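Local coordinates for response regulator CheY-like protein (Mesorhizobium loti, PDB 3SNK) that forms the N-terminal CheY-like receiver domain of a pilus assembly protein whose remaining part probably binds and hydrolyses ATP, at residues T102-L105 with V106-A110; P24-K27 with R28-T32. One frame throughout, in Å; residues are numbered along the deposited sequence.

Interaction 1 of 2, residues T102-L105 with V106-A110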
loop_
_atom_site.group_PDB
_atom_site.type_symbol
_atom_site.label_atom_id
_atom_site.label_comp_id
_atom_site.label_asym_id
_atom_site.label_seq_id
_atom_site.Cartn_x
_atom_site.Cartn_y
_atom_site.Cartn_z
ATOM N N THR A 102 11.377 -11.259 0.525
ATOM C CA THR A 102 10.521 -11.537 -0.639
ATOM C C THR A 102 9.513 -12.631 -0.253
ATOM O O THR A 102 8.360 -12.555 -0.686
ATOM C CB THR A 102 11.365 -11.828 -1.889
ATOM O OG1 THR A 102 12.012 -10.607 -2.252
ATOM C CG2 THR A 102 10.530 -12.305 -3.088
ATOM N N ARG A 103 9.925 -13.581 0.606
ATOM C CA ARG A 103 9.099 -14.655 1.152
ATOM C C ARG A 103 7.909 -14.107 1.948
ATOM O O ARG A 103 6.791 -14.603 1.800
ATOM C CB ARG A 103 9.930 -15.549 2.070
ATOM C CG ARG A 103 10.542 -16.732 1.385
ATOM C CD ARG A 103 10.112 -18.043 2.009
ATOM N NE ARG A 103 10.578 -19.166 1.197
ATOM C CZ ARG A 103 9.790 -20.036 0.573
ATOM N NH1 ARG A 103 8.468 -19.959 0.702
ATOM N NH2 ARG A 103 10.318 -21.009 -0.161
ATOM N N VAL A 104 8.165 -13.092 2.804
ATOM C CA VAL A 104 7.148 -12.431 3.624
ATOM C C VAL A 104 6.228 -11.686 2.689
ATOM O O VAL A 104 5.014 -11.808 2.838
ATOM C CB VAL A 104 7.737 -11.494 4.718
ATOM C CG1 VAL A 104 6.623 -10.849 5.532
ATOM C CG2 VAL A 104 8.704 -12.241 5.633
ATOM N N LEU A 105 6.807 -10.923 1.716
ATOM C CA LEU A 105 6.041 -10.171 0.725
ATOM C C LEU A 105 5.112 -11.116 -0.077
ATOM O O LEU A 105 3.956 -10.781 -0.300
ATOM C CB LEU A 105 6.938 -9.331 -0.218
ATOM C CG LEU A 105 6.199 -8.425 -1.222
ATOM C CD1 LEU A 105 5.253 -7.448 -0.526
ATOM C CD2 LEU A 105 7.158 -7.675 -2.096
ATOM N N VAL A 106 5.604 -12.295 -0.468
ATOM C CA VAL A 106 4.798 -13.284 -1.173
ATOM C C VAL A 106 3.593 -13.673 -0.285
ATOM O O VAL A 106 2.470 -13.665 -0.777
ATOM C CB VAL A 106 5.594 -14.526 -1.647
ATOM C CG1 VAL A 106 4.653 -15.659 -2.056
ATOM C CG2 VAL A 106 6.526 -14.176 -2.798
ATOM N N ARG A 107 3.823 -13.939 1.013
ATOM C CA ARG A 107 2.763 -14.337 1.936
ATOM C C ARG A 107 1.766 -13.215 2.175
ATOM O O ARG A 107 0.622 -13.493 2.509
ATOM C CB ARG A 107 3.330 -14.813 3.274
ATOM C CG ARG A 107 4.112 -16.107 3.167
ATOM C CD ARG A 107 4.232 -16.789 4.516
ATOM N NE ARG A 107 5.016 -16.010 5.473
ATOM C CZ ARG A 107 6.336 -16.096 5.605
ATOM N NH1 ARG A 107 7.036 -16.921 4.834
ATOM N NH2 ARG A 107 6.967 -15.355 6.507
HETATM N N MSE A 108 2.195 -11.958 2.018
HETATM C CA MSE A 108 1.321 -10.800 2.171
HETATM C C MSE A 108 0.368 -10.627 0.995
HETATM O O MSE A 108 -0.532 -9.808 1.078
HETATM C CB MSE A 108 2.114 -9.529 2.439
HETATM C CG MSE A 108 2.515 -9.462 3.907
HETATM SE SE MSE A 108 3.562 -7.932 4.026
HETATM C CE MSE A 108 2.049 -6.695 4.370
ATOM N N ASN A 109 0.530 -11.404 -0.079
ATOM C CA ASN A 109 -0.440 -11.470 -1.160
ATOM C C ASN A 109 -0.806 -10.066 -1.724
ATOM O O ASN A 109 -1.980 -9.643 -1.727
ATOM C CB ASN A 109 -1.711 -12.227 -0.644
ATOM C CG ASN A 109 -2.675 -12.615 -1.727
ATOM O OD1 ASN A 109 -2.394 -12.507 -2.916
ATOM N ND2 ASN A 109 -3.828 -13.112 -1.345
ATOM N N ALA A 110 0.224 -9.360 -2.198
ATOM C CA ALA A 110 0.080 -8.075 -2.856
ATOM C C ALA A 110 -0.219 -8.319 -4.324
ATOM O O ALA A 110 0.280 -9.290 -4.891
ATOM C CB ALA A 110 1.351 -7.252 -2.683
HETATM O O HOH W 1 2.809 -10.400 -2.556
#

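Interaction 2 of 2, residues P24-K27 with R28-T32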
loop_
_atom_site.group_PDB
_atom_site.type_symbol
_atom_site.label_atom_id
_atom_site.label_comp_id
_atom_site.label_asym_id
_atom_site.label_seq_id
_atom_site.Cartn_x
_atom_site.Cartn_y
_atom_site.Cartn_z
ATOM N N PRO A 24 7.979 11.176 3.133
ATOM C CA PRO A 24 7.124 12.339 2.834
ATOM C C PRO A 24 6.971 12.669 1.353
ATOM O O PRO A 24 5.946 13.236 0.987
ATOM C CB PRO A 24 7.809 13.492 3.563
ATOM C CG PRO A 24 9.178 13.019 3.866
ATOM C CD PRO A 24 9.092 11.545 4.027
ATOM N N ASN A 25 7.993 12.384 0.520
ATOM C CA ASN A 25 7.947 12.692 -0.910
ATOM C C ASN A 25 6.952 11.779 -1.609
ATOM O O ASN A 25 6.152 12.243 -2.419
ATOM C CB ASN A 25 9.336 12.587 -1.552
ATOM C CG ASN A 25 10.351 13.533 -0.951
ATOM O OD1 ASN A 25 10.228 14.758 -1.047
ATOM N ND2 ASN A 25 11.364 12.983 -0.292
ATOM N N PHE A 26 6.993 10.495 -1.265
ATOM C CA PHE A 26 6.125 9.454 -1.782
ATOM C C PHE A 26 4.658 9.724 -1.398
ATOM O O PHE A 26 3.784 9.557 -2.243
ATOM C CB PHE A 26 6.591 8.086 -1.236
ATOM C CG PHE A 26 5.741 6.909 -1.633
ATOM C CD1 PHE A 26 5.940 6.268 -2.844
ATOM C CD2 PHE A 26 4.768 6.415 -0.776
ATOM C CE1 PHE A 26 5.155 5.183 -3.209
ATOM C CE2 PHE A 26 3.977 5.332 -1.148
ATOM C CZ PHE A 26 4.176 4.727 -2.364
ATOM N N LYS A 27 4.397 10.091 -0.123
ATOM C CA LYS A 27 3.046 10.381 0.414
ATOM C C LYS A 27 2.369 11.494 -0.424
ATOM O O LYS A 27 1.267 11.306 -0.922
ATOM C CB LYS A 27 3.133 10.833 1.893
ATOM C CG LYS A 27 3.325 9.729 2.931
ATOM C CD LYS A 27 3.573 10.364 4.324
ATOM C CE LYS A 27 2.802 9.687 5.440
ATOM N NZ LYS A 27 3.145 10.209 6.800
ATOM N N ARG A 28 3.042 12.630 -0.552
ATOM C CA ARG A 28 2.579 13.801 -1.308
ATOM C C ARG A 28 2.325 13.433 -2.782
ATOM O O ARG A 28 1.276 13.773 -3.318
ATOM C CB ARG A 28 3.613 14.929 -1.209
ATOM C CG ARG A 28 3.181 16.331 -1.771
ATOM C CD ARG A 28 3.082 16.458 -3.289
ATOM N NE ARG A 28 2.851 17.843 -3.744
ATOM C CZ ARG A 28 2.670 18.196 -5.015
ATOM N NH1 ARG A 28 2.693 17.281 -5.977
ATOM N NH2 ARG A 28 2.459 19.468 -5.333
ATOM N N ASP A 29 3.279 12.746 -3.429
ATOM C CA ASP A 29 3.172 12.454 -4.855
ATOM C C ASP A 29 2.087 11.447 -5.172
ATOM O O ASP A 29 1.361 11.651 -6.133
ATOM C CB ASP A 29 4.509 12.017 -5.447
ATOM C CG ASP A 29 5.564 13.120 -5.489
ATOM O OD1 ASP A 29 5.199 14.306 -5.774
ATOM O OD2 ASP A 29 6.757 12.804 -5.275
ATOM N N VAL A 30 1.954 10.390 -4.390
ATOM C CA VAL A 30 0.910 9.389 -4.630
ATOM C C VAL A 30 -0.477 9.977 -4.328
ATOM O O VAL A 30 -1.388 9.763 -5.120
ATOM C CB VAL A 30 1.168 8.074 -3.823
ATOM C CG1 VAL A 30 -0.048 7.143 -3.851
ATOM C CG2 VAL A 30 2.398 7.357 -4.373
ATOM N N ALA A 31 -0.649 10.695 -3.191
ATOM C CA ALA A 31 -1.963 11.273 -2.878
ATOM C C ALA A 31 -2.382 12.279 -3.948
ATOM O O ALA A 31 -3.532 12.248 -4.367
ATOM C CB ALA A 31 -1.972 11.929 -1.511
ATOM N N THR A 32 -1.444 13.121 -4.435
ATOM C CA THR A 32 -1.713 14.097 -5.485
ATOM C C THR A 32 -2.154 13.376 -6.773
ATOM O O THR A 32 -3.139 13.781 -7.386
ATOM C CB THR A 32 -0.488 14.991 -5.721
ATOM O OG1 THR A 32 -0.168 15.647 -4.494
ATOM C CG2 THR A 32 -0.726 16.056 -6.771
#

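Interaction 1 of 2, residues T102-L105 with V106-A110
Leu-105 meets Ala-110 across the last turn of helix 99-107, its CD1 standing 4.5 Å from Ala-110 CB. The leucine CG lies anti to the backbone N (chi1 -175°), which sends the isobutyl group off the helix to Leu-97, Ala-92 and Trp-113, so that only one methyl approaches the alanine. Its carbonyl points on toward the same turn, where a water donates to Leu-105 O at 2.6 Å and accepts from Ala-110 N, bridging a gap too wide for a direct bond, while Met-108 N adds a weak bond to the same oxygen. Val-106 bends its CG2 back over the preceding turn, where it sits 3.2 Å from Thr-102 O, the atom that also accepts the Val-106 N-H at 2.8 Å; the carbonyl is thus gripped by the amide and covered by the methyl of one residue. Arg-107 folds back likewise. Its CG is placed beside the backbone N and the chain kinks at chi3 (-65°), laying one guanidinium face above Arg-103 O near the rim of the group. From there NH2 comes to 3.7 Å from Val-104 CG2, the two side chains crossing obliquely. The Arg-103 and Arg-107 NH1 atoms are 5.3 Å apart, like charges that probably repel weakly. Selenomethionine Met-108 gives its N-H to Val-104 O at 2.9 Å, in the carbonyl plane, and its side chain bends away to Ile-78 of helix 78-82 and Leu-90. Asn-109 then takes positive phi, and its carbonyl and that of Met-108 both accept from Arg-82. This is a helix C-terminus turned by a left-handed residue and closed through water, leading helix 99-107 into edge strand 112-115 in the last beta-alpha-beta crossover of the CheY-like fold.

Interaction 2 of 2, residues P24-K27 with R28-T32
Val-30 places its CG2 methyl over one face of the Phe-26 ring, a CH-pi contact 3.8 Å from the ring centroid and 17° off the normal. The two side chains lie side by side and point the same way, one turn apart. Phe-26 has CG anti to its own N (chi1 177°), which swings the ring along the helix toward Val-30, whose CG2, beside its backbone N, reaches back to meet it. Val-30 N also donates to Phe-26 O at 2.9 Å. Both residues face the parallel sheet of the CheY-like fold, packing on Leu-19 and Ile-64 from helix 24-36, the first crossover helix; Phe-26 extends to Asp-66 and Lys-116. An alanine in place of Phe-26 would take away the ring and is likely to leave the Val-30 methyl without its aromatic cover and open a gap against Ile-64. On the outer side, Asp-29 turns its carboxylate back over the previous turn, bringing OD2 to 3.0 Å from Asn-25 O. Both are acceptors, so this approach probably costs energy and may raise the pKa of the acid; a long salt bridge from Arg-28 NH1 to Asp-29 OD1, 3.9 Å, would partly offset it. Thr-32 OG1 donates to Arg-28 O at 2.6 Å, while Thr-32 N reaches that oxygen from the opposite face of the carbonyl plane.

Interactions 1 and 2 are both one-turn contacts within crossover helices, lying on opposite sides of the domain centre: their centres are about 24 Å apart, their nearest atoms about 12 Å, and they do not touch. Interaction 2 belongs to the start of helix 24-36, between strands 15-20 and 40-45, whereas interaction 1 closes helix 99-107, between strands 90-94 and 112-115. The parallel sheet is what they share, Phe-26 and Val-30 packing on its middle strand 62-68 and Leu-105 on strand 90-94. Of the two, interaction 2 is nearer the C-terminal strand ends, where response regulators carry their acidic pocket, since Phe-26 touches Asp-66.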